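Local coordinates for protein ribulose-1,5-bisphosphate carboxylase/oxygenase large subunit (Rhodopseudomonas palustris, PDB 3QFW) that is a RuBisCO-like protein, related to ribulose-1,5-bisphosphate carboxylase/oxygenase, and probably acts as a magnesium-binding enzyme, at residues R214-I219 with H240-E245. Residues are numbered along the deposited sequence; the frame is centred on the assembly and turned at random.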
loop_
_atom_site.group_PDB
_atom_site.type_symbol
_atom_site.label_atom_id
_atom_site.label_comp_id
_atom_site.label_asym_id
_atom_site.label_seq_id
_atom_site.Cartn_x
_atom_site.Cartn_y
_atom_site.Cartn_z
ATOM N N ARG B 214 4.973 -18.044 8.693
ATOM C CA ARG B 214 6.094 -18.640 9.416
ATOM C C ARG B 214 6.290 -17.932 10.745
ATOM O O ARG B 214 6.472 -18.566 11.786
ATOM C CB ARG B 214 7.383 -18.540 8.593
ATOM C CG ARG B 214 8.630 -19.089 9.291
ATOM C CD ARG B 214 9.862 -18.960 8.387
ATOM N NE ARG B 214 9.598 -19.474 7.044
ATOM C CZ ARG B 214 10.202 -20.533 6.510
ATOM N NH1 ARG B 214 11.125 -21.193 7.198
ATOM N NH2 ARG B 214 9.888 -20.926 5.283
ATOM N N GLN B 215 6.254 -16.607 10.701
ATOM C CA GLN B 215 6.427 -15.806 11.904
ATOM C C GLN B 215 5.258 -15.979 12.876
ATOM O O GLN B 215 5.446 -15.945 14.095
ATOM C CB GLN B 215 6.671 -14.340 11.547
ATOM C CG GLN B 215 8.084 -14.115 11.011
ATOM C CD GLN B 215 8.234 -12.845 10.202
ATOM O OE1 GLN B 215 7.543 -11.852 10.430
ATOM N NE2 GLN B 215 9.147 -12.878 9.233
ATOM N N LEU B 216 4.062 -16.176 12.330
ATOM C CA LEU B 216 2.894 -16.475 13.155
ATOM C C LEU B 216 3.089 -17.832 13.818
ATOM O O LEU B 216 2.682 -18.042 14.964
ATOM C CB LEU B 216 1.624 -16.492 12.304
ATOM C CG LEU B 216 0.337 -16.788 13.084
ATOM C CD1 LEU B 216 0.100 -15.696 14.099
ATOM C CD2 LEU B 216 -0.844 -16.921 12.145
ATOM N N GLY B 217 3.710 -18.753 13.087
ATOM C CA GLY B 217 4.055 -20.053 13.636
ATOM C C GLY B 217 4.896 -19.940 14.895
ATOM O O GLY B 217 4.631 -20.613 15.893
ATOM N N VAL B 218 5.917 -19.089 14.847
ATOM C CA VAL B 218 6.777 -18.854 16.001
ATOM C C VAL B 218 5.977 -18.267 17.166
ATOM O O VAL B 218 6.104 -18.711 18.305
ATOM C CB VAL B 218 7.951 -17.913 15.653
ATOM C CG1 VAL B 218 8.744 -17.549 16.908
ATOM C CG2 VAL B 218 8.854 -18.544 14.587
ATOM N N ILE B 219 5.149 -17.270 16.867
ATOM C CA ILE B 219 4.320 -16.632 17.882
ATOM C C ILE B 219 3.511 -17.672 18.647
ATOM O O ILE B 219 3.539 -17.721 19.870
ATOM C CB ILE B 219 3.361 -15.604 17.251
ATOM C CG1 ILE B 219 4.166 -14.435 16.699
ATOM C CG2 ILE B 219 2.337 -15.118 18.275
ATOM C CD1 ILE B 219 5.311 -14.077 17.593
ATOM N N HIS B 240 -5.737 -9.606 6.128
ATOM C CA HIS B 240 -7.004 -10.270 6.438
ATOM C C HIS B 240 -6.812 -11.781 6.560
ATOM O O HIS B 240 -7.385 -12.428 7.447
ATOM C CB HIS B 240 -8.018 -9.951 5.351
ATOM C CG HIS B 240 -9.413 -10.394 5.660
ATOM N ND1 HIS B 240 -10.036 -10.121 6.858
ATOM C CD2 HIS B 240 -10.313 -11.074 4.913
ATOM C CE1 HIS B 240 -11.259 -10.621 6.838
ATOM N NE2 HIS B 240 -11.452 -11.204 5.667
ATOM N N ALA B 241 -6.001 -12.341 5.666
ATOM C CA ALA B 241 -5.684 -13.767 5.704
ATOM C C ALA B 241 -5.035 -14.165 7.025
ATOM O O ALA B 241 -5.352 -15.218 7.579
ATOM C CB ALA B 241 -4.779 -14.148 4.536
ATOM N N ILE B 242 -4.119 -13.332 7.521
ATOM C CA ILE B 242 -3.463 -13.591 8.803
ATOM C C ILE B 242 -4.455 -13.489 9.956
ATOM O O ILE B 242 -4.395 -14.271 10.908
ATOM C CB ILE B 242 -2.272 -12.637 9.061
ATOM C CG1 ILE B 242 -1.043 -13.105 8.285
ATOM C CG2 ILE B 242 -1.910 -12.601 10.535
ATOM C CD1 ILE B 242 -0.462 -14.424 8.784
ATOM N N VAL B 243 -5.361 -12.519 9.878
ATOM C CA VAL B 243 -6.384 -12.374 10.915
ATOM C C VAL B 243 -7.150 -13.684 11.076
ATOM O O VAL B 243 -7.429 -14.121 12.192
ATOM C CB VAL B 243 -7.366 -11.228 10.580
ATOM C CG1 VAL B 243 -8.649 -11.334 11.413
ATOM C CG2 VAL B 243 -6.689 -9.871 10.783
ATOM N N LYS B 244 -7.475 -14.314 9.953
ATOM C CA LYS B 244 -8.189 -15.590 9.959
ATOM C C LYS B 244 -7.372 -16.769 10.491
ATOM O O LYS B 244 -7.921 -17.842 10.760
ATOM C CB LYS B 244 -8.702 -15.903 8.554
ATOM C CG LYS B 244 -9.965 -15.148 8.199
ATOM C CD LYS B 244 -10.218 -15.187 6.713
ATOM C CE LYS B 244 -11.479 -14.426 6.356
ATOM N NZ LYS B 244 -11.678 -14.354 4.874
ATOM N N GLU B 245 -6.067 -16.567 10.639
ATOM C CA GLU B 245 -5.172 -17.610 11.135
ATOM C C GLU B 245 -4.639 -17.272 12.531
ATOM O O GLU B 245 -3.926 -18.066 13.159
ATOM C CB GLU B 245 -4.025 -17.831 10.133
ATOM C CG GLU B 245 -4.502 -18.365 8.778
ATOM C CD GLU B 245 -3.409 -18.403 7.718
ATOM O OE1 GLU B 245 -3.745 -18.580 6.524
ATOM O OE2 GLU B 245 -2.217 -18.256 8.074
#
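Leu-216 carries this contact from helix 209-222. It reaches Ile-242 and Glu-245, and one methyl, CD2, does the touching. The CA atoms of Leu-216 and Ile-242 are 8.2 Å apart. The leucine side chain therefore has to bridge much of the distance.

Its CG lies anti to the backbone N (chi1 -180°), which sends the side chain toward 240-245. CD2 then comes beside the backbone carbonyl of Glu-245, 3.4 Å from Glu-245 O. The same methyl lies 3.9 Å from Glu-245 CB. It also meets the end of Ile-242, with Leu-216 CD2 4.2 Å from Ile-242 CD1. This last approach is methyl to methyl and fairly loose. The CB of Ile-242 does not aim at the leucine, but its CD1 end swings closer. A backbone bond from Glu-245 N to Ile-242 O, 2.9 Å long, holds the turn that brings Glu-245 next to Ile-242.

Glu-245 has a second role. Its CG is anti to the carbonyl carbon (chi1 -64°) and the chain beyond is extended. The carboxylate is thus carried past the apolar contact, where OE1 forms a salt bridge with Arg-213, the residue before 214-219. A charged link and an apolar one thus tie helix 209-222 to Glu-245.

Leu-216 also rests on Leu-249. On helix 209-222, Val-218 packs on Phe-177 and Ala-181 of helix 177-195. Ala-241 touches Thr-208 of the second subunit.

Helices 209-222 and 236-243 are separated in the chain by strand 226-229 and the short helix 231-234. Their sparse contact, a leucine methyl against a backbone carbonyl and an isoleucine methyl, is plain packing in the outer helical layer of the TIM-barrel catalytic domain of the RuBisCO large-chain family.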